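Local coordinates for protein putative HAD family hydrolase (Streptomyces avermitilis, PDB 3MMZ) that is probably a HAD-type phosphatase domain of a larger protein that probably also makes CMP-activated N-acylneuraminate from CTP, and binds calcium at the site where relatives use magnesium, at residues D[41-51]-D[148-159]; D[58-69]-D[76-87]. All blocks are in the same frame, centred on the assembly; numbering follows the deposited sequence. Where two conformers were deposited one is given.

Contact 1. Residues D[41-51]-D[148-159]; sequences HRGDGLGIAAL and DGAIREIASWIL
Gly47 and Ala155 meet where helices 42-51 and 150-159 cross at 35°, their axes only 7.2 Å apart. Small residues permit this closeness: the CB of Ala155 rests on Gly47 CA at 3.6 Å, and a side chain on Gly47 would run into both Arg152 CA and Ala155 CB. Toward the C-terminal ends, Leu51 spreads its two methyls over the partner helix, CD1 against Ala155 CB and CD2 at 3.9 Å from Ile158 CB, while Leu159 CD1 reaches in to touch both Leu51 CD2 and Ala50 CB. One turn earlier Ile48 CG1 lies 3.7 Å from Ile151 CG2.

Further out, the aliphatic part of Arg152 covers the Gly43 carbonyl, and its guanidinium forms a salt bridge with Asp111 of a second subunit. Asp44 serves the start of helix 150-159: its OD1 accepts from Arg152 N at 3.1 Å (155°) on the anti side of the carboxylate and, weakly, from Ile151 N. CG lies anti to the carbonyl carbon (chi1 -72°), which swings the carboxylate to that helix end; OD2 reaches Ala150 N through a water. At the rim of the contact, Gly149 CA sits over one face of the His41 ring in a CH-pi contact, 3.9 Å from its centroid.

The paired helices lean on the central parallel sheet, Ile48 and Ile151 both touching Leu17 of strand 14-17 and Ile151 also Val108 of strand 105-109.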
loop_
_atom_site.group_PDB
_atom_site.type_symbol
_atom_site.label_atom_id
_atom_site.label_comp_id
_atom_site.label_asym_id
_atom_site.label_seq_id
_atom_site.Cartn_x
_atom_site.Cartn_y
_atom_site.Cartn_z
ATOM N N HIS D 41 6.099 -0.145 20.404
ATOM C CA HIS D 41 6.899 -0.898 19.424
ATOM C C HIS D 41 8.222 -1.364 20.037
ATOM O O HIS D 41 8.917 -0.576 20.671
ATOM C CB HIS D 41 7.139 0.012 18.211
ATOM C CG HIS D 41 7.645 -0.690 16.991
ATOM N ND1 HIS D 41 8.987 -0.917 16.766
ATOM C CD2 HIS D 41 6.994 -1.174 15.906
ATOM C CE1 HIS D 41 9.140 -1.531 15.606
ATOM N NE2 HIS D 41 7.947 -1.701 15.064
ATOM N N ARG D 42 8.558 -2.643 19.838
ATOM C CA ARG D 42 9.765 -3.243 20.431
ATOM C C ARG D 42 11.045 -2.684 19.838
ATOM O O ARG D 42 12.072 -2.627 20.512
ATOM C CB ARG D 42 9.764 -4.767 20.283
ATOM C CG ARG D 42 8.749 -5.486 21.167
ATOM C CD ARG D 42 9.331 -5.843 22.543
ATOM N NE ARG D 42 8.432 -6.724 23.283
ATOM C CZ ARG D 42 7.870 -6.438 24.456
ATOM N NH1 ARG D 42 8.117 -5.288 25.065
ATOM N NH2 ARG D 42 7.064 -7.325 25.024
ATOM N N GLY D 43 10.986 -2.313 18.562
ATOM C CA GLY D 43 12.081 -1.598 17.909
ATOM C C GLY D 43 12.374 -0.272 18.590
ATOM O O GLY D 43 13.540 0.043 18.858
ATOM N N ASP D 44 11.332 0.516 18.876
ATOM C CA ASP D 44 11.495 1.741 19.671
ATOM C C ASP D 44 12.171 1.430 21.007
ATOM O O ASP D 44 13.057 2.159 21.451
ATOM C CB ASP D 44 10.143 2.421 19.957
ATOM C CG ASP D 44 9.532 3.087 18.732
ATOM O OD1 ASP D 44 10.254 3.380 17.753
ATOM O OD2 ASP D 44 8.307 3.337 18.763
ATOM N N GLY D 45 11.728 0.357 21.657
ATOM C CA GLY D 45 12.282 -0.054 22.937
ATOM C C GLY D 45 13.774 -0.328 22.861
ATOM O O GLY D 45 14.531 0.066 23.741
ATOM N N LEU D 46 14.196 -0.981 21.785
ATOM C CA LEU D 46 15.606 -1.307 21.598
ATOM C C LEU D 46 16.395 -0.050 21.294
ATOM O O LEU D 46 17.513 0.107 21.786
ATOM C CB LEU D 46 15.780 -2.357 20.484
ATOM C CG LEU D 46 17.194 -2.892 20.241
ATOM C CD1 LEU D 46 17.613 -3.881 21.326
ATOM C CD2 LEU D 46 17.276 -3.548 18.863
ATOM N N GLY D 47 15.808 0.839 20.488
ATOM C CA GLY D 47 16.413 2.133 20.159
ATOM C C GLY D 47 16.600 3.002 21.394
ATOM O O GLY D 47 17.660 3.578 21.605
ATOM N N ILE D 48 15.550 3.113 22.196
ATOM C CA ILE D 48 15.589 3.890 23.437
ATOM C C ILE D 48 16.656 3.346 24.399
ATOM O O ILE D 48 17.435 4.116 24.976
ATOM C CB ILE D 48 14.181 3.930 24.084
ATOM C CG1 ILE D 48 13.245 4.788 23.218
ATOM C CG2 ILE D 48 14.240 4.438 25.529
ATOM C CD1 ILE D 48 11.733 4.578 23.456
ATOM N N ALA D 49 16.701 2.025 24.567
ATOM C CA ALA D 49 17.705 1.421 25.444
ATOM C C ALA D 49 19.120 1.683 24.934
ATOM O O ALA D 49 20.038 1.940 25.729
ATOM C CB ALA D 49 17.453 -0.080 25.625
ATOM N N ALA D 50 19.295 1.633 23.611
ATOM C CA ALA D 50 20.593 1.912 22.995
ATOM C C ALA D 50 21.018 3.364 23.210
ATOM O O ALA D 50 22.178 3.622 23.530
ATOM C CB ALA D 50 20.577 1.567 21.506
ATOM N N LEU D 51 20.077 4.302 23.047
ATOM C CA LEU D 51 20.348 5.719 23.310
ATOM C C LEU D 51 20.714 5.956 24.787
ATOM O O LEU D 51 21.689 6.648 25.094
ATOM C CB LEU D 51 19.157 6.599 22.871
ATOM C CG LEU D 51 18.872 6.629 21.364
ATOM C CD1 LEU D 51 17.494 7.210 21.061
ATOM C CD2 LEU D 51 19.964 7.410 20.620
ATOM N N ASP D 148 5.260 2.657 14.735
ATOM C CA ASP D 148 5.812 1.734 13.743
ATOM C C ASP D 148 7.346 1.638 13.843
ATOM O O ASP D 148 7.986 0.962 13.030
ATOM C CB ASP D 148 5.364 2.180 12.339
ATOM C CG ASP D 148 5.570 1.113 11.272
ATOM O OD1 ASP D 148 5.547 -0.092 11.596
ATOM O OD2 ASP D 148 5.741 1.490 10.091
ATOM N N GLY D 149 7.934 2.309 14.839
ATOM C CA GLY D 149 9.393 2.301 15.043
ATOM C C GLY D 149 10.113 3.588 14.672
ATOM O O GLY D 149 11.274 3.566 14.261
ATOM N N ALA D 150 9.427 4.715 14.839
ATOM C CA ALA D 150 10.008 6.029 14.543
ATOM C C ALA D 150 11.192 6.341 15.465
ATOM O O ALA D 150 12.164 6.949 15.032
ATOM C CB ALA D 150 8.943 7.119 14.659
ATOM N N ILE D 151 11.114 5.934 16.731
ATOM C CA ILE D 151 12.220 6.191 17.657
ATOM C C ILE D 151 13.419 5.292 17.339
ATOM O O ILE D 151 14.577 5.724 17.443
ATOM C CB ILE D 151 11.805 6.049 19.151
ATOM C CG1 ILE D 151 10.438 6.733 19.425
ATOM C CG2 ILE D 151 12.891 6.639 20.072
ATOM C CD1 ILE D 151 10.353 8.186 18.955
ATOM N N ARG D 152 13.145 4.061 16.913
ATOM C CA ARG D 152 14.214 3.193 16.447
ATOM C C ARG D 152 14.960 3.807 15.261
ATOM O O ARG D 152 16.182 3.743 15.203
ATOM C CB ARG D 152 13.722 1.792 16.094
ATOM C CG ARG D 152 14.889 0.792 16.075
ATOM C CD ARG D 152 14.697 -0.249 15.046
ATOM N NE ARG D 152 15.903 -1.071 14.813
ATOM C CZ ARG D 152 16.929 -0.709 14.042
ATOM N NH1 ARG D 152 17.956 -1.528 13.863
ATOM N NH2 ARG D 152 16.941 0.487 13.451
ATOM N N GLU D 153 14.226 4.415 14.331
ATOM C CA GLU D 153 14.847 5.125 13.205
ATOM C C GLU D 153 15.760 6.263 13.675
ATOM O O GLU D 153 16.891 6.391 13.205
ATOM C CB GLU D 153 13.774 5.654 12.249
ATOM C CG GLU D 153 14.334 6.296 10.988
ATOM C CD GLU D 153 13.252 6.799 10.041
ATOM O OE1 GLU D 153 12.055 6.676 10.359
ATOM O OE2 GLU D 153 13.610 7.311 8.959
ATOM N N ILE D 154 15.258 7.105 14.581
ATOM C CA ILE D 154 16.059 8.184 15.165
ATOM C C ILE D 154 17.306 7.626 15.860
ATOM O O ILE D 154 18.404 8.178 15.742
ATOM C CB ILE D 154 15.210 9.040 16.139
ATOM C CG1 ILE D 154 14.038 9.672 15.367
ATOM C CG2 ILE D 154 16.058 10.118 16.836
ATOM C CD1 ILE D 154 12.961 10.305 16.252
ATOM N N ALA D 155 17.147 6.525 16.580
ATOM C CA ALA D 155 18.287 5.907 17.248
ATOM C C ALA D 155 19.378 5.553 16.232
ATOM O O ALA D 155 20.565 5.684 16.532
ATOM C CB ALA D 155 17.847 4.667 18.052
ATOM N N SER D 156 18.975 5.138 15.027
ATOM C CA SER D 156 19.941 4.762 13.980
ATOM C C SER D 156 20.636 5.971 13.369
ATOM O O SER D 156 21.783 5.861 12.939
ATOM C CB SER D 156 19.321 3.874 12.883
ATOM O OG SER D 156 18.521 4.625 11.980
ATOM N N TRP D 157 19.960 7.123 13.346
ATOM C CA TRP D 157 20.623 8.374 12.950
ATOM C C TRP D 157 21.768 8.693 13.912
ATOM O O TRP D 157 22.870 9.047 13.494
ATOM C CB TRP D 157 19.644 9.555 12.970
ATOM C CG TRP D 157 18.514 9.480 12.007
ATOM C CD1 TRP D 157 18.389 8.647 10.924
ATOM C CD2 TRP D 157 17.354 10.313 12.008
ATOM N NE1 TRP D 157 17.204 8.900 10.269
ATOM C CE2 TRP D 157 16.547 9.912 10.919
ATOM C CE3 TRP D 157 16.903 11.346 12.849
ATOM C CZ2 TRP D 157 15.317 10.525 10.628
ATOM C CZ3 TRP D 157 15.676 11.945 12.566
ATOM C CH2 TRP D 157 14.906 11.538 11.459
ATOM N N ILE D 158 21.488 8.581 15.204
ATOM C CA ILE D 158 22.435 8.953 16.246
ATOM C C ILE D 158 23.552 7.913 16.389
ATOM O O ILE D 158 24.726 8.270 16.525
ATOM C CB ILE D 158 21.710 9.168 17.622
ATOM C CG1 ILE D 158 20.543 10.168 17.502
ATOM C CG2 ILE D 158 22.700 9.577 18.727
ATOM C CD1 ILE D 158 20.941 11.527 16.960
ATOM N N LEU D 159 23.192 6.634 16.348
ATOM C CA LEU D 159 24.138 5.560 16.705
ATOM C C LEU D 159 24.632 4.712 15.529
ATOM O O LEU D 159 25.551 3.900 15.679
ATOM C CB LEU D 159 23.524 4.651 17.775
ATOM C CG LEU D 159 23.101 5.349 19.069
ATOM C CD1 LEU D 159 22.269 4.393 19.931
ATOM C CD2 LEU D 159 24.303 5.901 19.842
HETATM O O HOH W 1 7.370 5.123 17.014
#

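Contact 2. Residues D[58-69]-D[76-87]; sequences MLILSTEQNPVV and LKIPVLHGIDRK
Ile60 and Leu81 share a backbone bond at the heart of a right-handed beta-alpha-beta crossover, in which helix 68-76 carries the chain from strand 57-62 to its parallel neighbour 80-82, the outermost strand, within this chain, of the HAD Rossmann-like sheet. Three backbone bonds join the strands: Ile60 N to Pro79 O, Leu81 N to Ile60 O (2.8 Å), and Ser62 N to Leu81 O.

Apolar packing fills both faces. Ile60 CD1 meets Ile78 CD1 at 3.6 Å, the two side chains crossing nearly at right angles, with Val80 and Val69 alongside on the same face. On the other face Leu61 and Leu81 lie side by side, CD1 to CD2 3.7 Å, and Leu59 adds its methyls.

The His82 imidazole fixes the loop that follows strand 57-62. Its ND1 donates to Glu64 O at 2.7 Å, in the carbonyl plane, while Gln65 O lies at the ring edge and Val69 CG1 packs over one face, 3.6 Å from the centroid. An alanine here would strip the Glu64 carbonyl of this donor and is likely to let the 63-67 loop shift.

Charge and water finish the contact. Lys87 NZ forms a salt bridge with Asp114 and lies near the calcium-binding Asp18. Bends at chi2 and chi3 shape its chain, Lys87 CG meets Leu61 CD2 at 3.6 Å, and a water 2.9 Å from Lys87 NZ, which donates to it, also bonds Thr63 OG1.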
loop_
_atom_site.group_PDB
_atom_site.type_symbol
_atom_site.label_atom_id
_atom_site.label_comp_id
_atom_site.label_asym_id
_atom_site.label_seq_id
_atom_site.Cartn_x
_atom_site.Cartn_y
_atom_site.Cartn_z
HETATM N N MSE D 58 17.524 10.880 29.004
HETATM C CA MSE D 58 16.236 10.527 28.399
HETATM C C MSE D 58 15.063 11.073 29.197
HETATM O O MSE D 58 15.183 11.322 30.405
HETATM C CB MSE D 58 16.075 9.006 28.301
HETATM C CG MSE D 58 17.307 8.241 27.849
HETATM SE SE MSE D 58 17.721 8.540 25.962
HETATM C CE MSE D 58 16.068 7.948 25.111
ATOM N N LEU D 59 13.926 11.239 28.523
ATOM C CA LEU D 59 12.708 11.717 29.167
ATOM C C LEU D 59 11.504 11.498 28.277
ATOM O O LEU D 59 11.558 11.786 27.085
ATOM C CB LEU D 59 12.814 13.210 29.494
ATOM C CG LEU D 59 11.638 13.839 30.259
ATOM C CD1 LEU D 59 11.542 13.301 31.678
ATOM C CD2 LEU D 59 11.720 15.355 30.254
ATOM N N ILE D 60 10.422 10.998 28.869
ATOM C CA ILE D 60 9.116 11.009 28.227
ATOM C C ILE D 60 8.280 12.132 28.831
ATOM O O ILE D 60 8.127 12.217 30.056
ATOM C CB ILE D 60 8.395 9.658 28.381
ATOM C CG1 ILE D 60 9.146 8.586 27.584
ATOM C CG2 ILE D 60 6.954 9.774 27.923
ATOM C CD1 ILE D 60 8.686 7.168 27.847
ATOM N N LEU D 61 7.749 12.979 27.955
ATOM C CA LEU D 61 6.980 14.154 28.339
ATOM C C LEU D 61 5.564 14.047 27.775
ATOM O O LEU D 61 5.396 13.847 26.576
ATOM C CB LEU D 61 7.674 15.406 27.790
ATOM C CG LEU D 61 7.132 16.798 28.112
ATOM C CD1 LEU D 61 7.251 17.086 29.603
ATOM C CD2 LEU D 61 7.900 17.837 27.324
ATOM N N SER D 62 4.553 14.173 28.636
ATOM C CA SER D 62 3.155 14.095 28.185
ATOM C C SER D 62 2.192 14.981 28.986
ATOM O O SER D 62 2.406 15.240 30.167
ATOM C CB SER D 62 2.665 12.640 28.166
ATOM O OG SER D 62 1.434 12.528 27.469
ATOM N N THR D 63 1.135 15.439 28.312
ATOM C CA THR D 63 0.119 16.321 28.892
ATOM C C THR D 63 -0.908 15.564 29.738
ATOM O O THR D 63 -1.452 16.115 30.697
ATOM C CB THR D 63 -0.635 17.123 27.778
ATOM O OG1 THR D 63 0.305 17.691 26.860
ATOM C CG2 THR D 63 -1.490 18.244 28.365
ATOM N N GLU D 64 -1.169 14.306 29.392
ATOM C CA GLU D 64 -2.332 13.604 29.944
ATOM C C GLU D 64 -2.064 12.717 31.165
ATOM O O GLU D 64 -0.963 12.188 31.339
ATOM C CB GLU D 64 -3.041 12.814 28.844
ATOM C CG GLU D 64 -4.561 12.897 28.930
ATOM C CD GLU D 64 -5.241 12.568 27.615
ATOM O OE1 GLU D 64 -6.002 13.422 27.107
ATOM O OE2 GLU D 64 -5.007 11.456 27.090
ATOM N N GLN D 65 -3.097 12.559 31.996
ATOM C CA GLN D 65 -3.005 11.810 33.253
ATOM C C GLN D 65 -2.911 10.297 33.081
ATOM O O GLN D 65 -2.447 9.607 33.994
ATOM C CB GLN D 65 -4.184 12.149 34.177
ATOM C CG GLN D 65 -3.968 13.379 35.064
ATOM C CD GLN D 65 -4.026 14.698 34.299
ATOM O OE1 GLN D 65 -4.567 14.768 33.193
ATOM N NE2 GLN D 65 -3.470 15.750 34.892
ATOM N N ASN D 66 -3.355 9.792 31.926
ATOM C CA ASN D 66 -3.353 8.354 31.628
ATOM C C ASN D 66 -2.055 7.662 32.065
ATOM O O ASN D 66 -0.981 7.974 31.552
ATOM C CB ASN D 66 -3.635 8.113 30.136
ATOM C CG ASN D 66 -3.794 6.630 29.782
ATOM O OD1 ASN D 66 -4.173 5.802 30.619
ATOM N ND2 ASN D 66 -3.519 6.297 28.521
ATOM N N PRO D 67 -2.153 6.724 33.026
ATOM C CA PRO D 67 -0.958 6.138 33.630
ATOM C C PRO D 67 -0.190 5.180 32.715
ATOM O O PRO D 67 0.907 4.750 33.077
ATOM C CB PRO D 67 -1.511 5.378 34.845
ATOM C CG PRO D 67 -2.894 5.902 35.050
ATOM C CD PRO D 67 -3.379 6.250 33.689
ATOM N N VAL D 68 -0.753 4.853 31.550
ATOM C CA VAL D 68 -0.094 3.936 30.615
ATOM C C VAL D 68 1.298 4.456 30.236
ATOM O O VAL D 68 2.237 3.670 30.079
ATOM C CB VAL D 68 -0.937 3.665 29.337
ATOM C CG1 VAL D 68 -0.233 2.651 28.463
ATOM C CG2 VAL D 68 -2.323 3.137 29.694
ATOM N N VAL D 69 1.429 5.776 30.108
ATOM C CA VAL D 69 2.716 6.387 29.763
ATOM C C VAL D 69 3.803 6.056 30.799
ATOM O O VAL D 69 4.934 5.727 30.442
ATOM C CB VAL D 69 2.599 7.929 29.519
ATOM C CG1 VAL D 69 2.221 8.668 30.782
ATOM C CG2 VAL D 69 3.888 8.488 28.953
ATOM N N LEU D 76 10.938 0.901 30.176
ATOM C CA LEU D 76 12.095 1.447 29.470
ATOM C C LEU D 76 13.194 1.974 30.413
ATOM O O LEU D 76 14.283 2.323 29.955
ATOM C CB LEU D 76 11.654 2.567 28.516
ATOM C CG LEU D 76 10.723 2.210 27.352
ATOM C CD1 LEU D 76 10.299 3.479 26.618
ATOM C CD2 LEU D 76 11.382 1.219 26.405
ATOM N N LYS D 77 12.903 2.040 31.712
ATOM C CA LYS D 77 13.842 2.598 32.709
ATOM C C LYS D 77 14.227 4.062 32.432
ATOM O O LYS D 77 15.390 4.455 32.589
ATOM C CB LYS D 77 15.121 1.740 32.830
ATOM C CG LYS D 77 14.915 0.284 33.204
ATOM C CD LYS D 77 16.252 -0.450 33.126
ATOM C CE LYS D 77 16.244 -1.754 33.915
ATOM N NZ LYS D 77 15.747 -2.892 33.093
ATOM N N ILE D 78 13.253 4.860 32.000
ATOM C CA ILE D 78 13.478 6.290 31.763
ATOM C C ILE D 78 12.424 7.140 32.481
ATOM O O ILE D 78 11.282 6.699 32.651
ATOM C CB ILE D 78 13.568 6.661 30.240
ATOM C CG1 ILE D 78 12.267 6.346 29.502
ATOM C CG2 ILE D 78 14.782 5.991 29.575
ATOM C CD1 ILE D 78 12.264 6.836 28.050
ATOM N N PRO D 79 12.810 8.358 32.921
ATOM C CA PRO D 79 11.872 9.168 33.695
ATOM C C PRO D 79 10.696 9.679 32.863
ATOM O O PRO D 79 10.792 9.797 31.637
ATOM C CB PRO D 79 12.727 10.347 34.195
ATOM C CG PRO D 79 14.143 9.968 33.937
ATOM C CD PRO D 79 14.128 9.008 32.796
ATOM N N VAL D 80 9.594 9.942 33.549
ATOM C CA VAL D 80 8.430 10.549 32.948
ATOM C C VAL D 80 8.154 11.915 33.585
ATOM O O VAL D 80 8.386 12.122 34.778
ATOM C CB VAL D 80 7.191 9.602 33.033
ATOM C CG1 VAL D 80 6.721 9.406 34.481
ATOM C CG2 VAL D 80 6.056 10.113 32.154
ATOM N N LEU D 81 7.688 12.845 32.759
ATOM C CA LEU D 81 7.178 14.122 33.211
ATOM C C LEU D 81 5.831 14.252 32.506
ATOM O O LEU D 81 5.767 14.648 31.347
ATOM C CB LEU D 81 8.156 15.234 32.808
ATOM C CG LEU D 81 8.130 16.658 33.373
ATOM C CD1 LEU D 81 8.321 16.700 34.888
ATOM C CD2 LEU D 81 9.201 17.495 32.670
ATOM N N HIS D 82 4.755 13.855 33.187
ATOM C CA HIS D 82 3.433 13.830 32.550
ATOM C C HIS D 82 2.293 14.342 33.440
ATOM O O HIS D 82 2.479 14.556 34.642
ATOM C CB HIS D 82 3.121 12.435 31.976
ATOM C CG HIS D 82 2.418 11.526 32.935
ATOM N ND1 HIS D 82 1.120 11.099 32.739
ATOM C CD2 HIS D 82 2.826 10.969 34.100
ATOM C CE1 HIS D 82 0.761 10.315 33.739
ATOM N NE2 HIS D 82 1.778 10.219 34.579
ATOM N N GLY D 83 1.117 14.529 32.832
ATOM C CA GLY D 83 -0.026 15.178 33.487
ATOM C C GLY D 83 0.195 16.677 33.632
ATOM O O GLY D 83 -0.328 17.303 34.558
ATOM N N ILE D 84 0.956 17.248 32.697
ATOM C CA ILE D 84 1.487 18.611 32.800
ATOM C C ILE D 84 0.557 19.640 32.162
ATOM O O ILE D 84 0.067 19.429 31.045
ATOM C CB ILE D 84 2.893 18.719 32.113
ATOM C CG1 ILE D 84 3.885 17.681 32.666
ATOM C CG2 ILE D 84 3.445 20.147 32.191
ATOM C CD1 ILE D 84 4.395 17.939 34.083
ATOM N N ASP D 85 0.328 20.748 32.872
ATOM C CA ASP D 85 -0.397 21.903 32.323
ATOM C C ASP D 85 0.248 22.381 31.010
ATOM O O ASP D 85 -0.325 22.193 29.926
ATOM C CB ASP D 85 -0.459 23.043 33.353
ATOM C CG ASP D 85 -1.189 24.290 32.833
ATOM O OD1 ASP D 85 -2.048 24.176 31.926
ATOM O OD2 ASP D 85 -0.906 25.398 33.346
ATOM N N ARG D 86 1.434 22.984 31.112
ATOM C CA ARG D 86 2.146 23.480 29.934
ATOM C C ARG D 86 3.451 22.742 29.654
ATOM O O ARG D 86 4.447 22.884 30.366
ATOM C CB ARG D 86 2.351 24.989 30.004
ATOM C CG ARG D 86 1.160 25.757 29.455
ATOM C CD ARG D 86 1.504 27.195 29.185
ATOM N NE ARG D 86 2.631 27.338 28.265
ATOM C CZ ARG D 86 3.314 28.468 28.102
ATOM N NH1 ARG D 86 2.989 29.546 28.801
ATOM N NH2 ARG D 86 4.329 28.517 27.249
ATOM N N LYS D 87 3.405 21.957 28.582
ATOM C CA LYS D 87 4.450 21.030 28.196
ATOM C C LYS D 87 5.801 21.715 28.031
ATOM O O LYS D 87 6.797 21.289 28.606
ATOM C CB LYS D 87 4.038 20.358 26.880
ATOM C CG LYS D 87 4.552 18.975 26.711
ATOM C CD LYS D 87 3.550 18.097 25.992
ATOM C CE LYS D 87 3.508 18.363 24.499
ATOM N NZ LYS D 87 2.892 17.199 23.794
HETATM O O HOH W 2 0.712 15.608 24.764
#

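Overall arrangement
Followed from the N terminus, the chain leaves strand 14-17 and the two-stranded hairpin 27-41, then enters helix 42-53, the first half of contact 1. Strand 57-62 comes next, and contact 2 closes the short beta-alpha-beta loop through helix 68-76 to strand 80-82. Contact 1 does not close until about 97 residues after its first segment, when helix 150-159 returns, so contact 2 is nested within it. Their centres lie 18 Å apart on opposite sides of the chain's centre, yet they touch: Ile48 packs on Leu76, and Leu51 on Met58, a selenomethionine. Together they illustrate how a long-range helix pair packs on the middle of the sheet, while the local crossover adds strand 80-82 at its end.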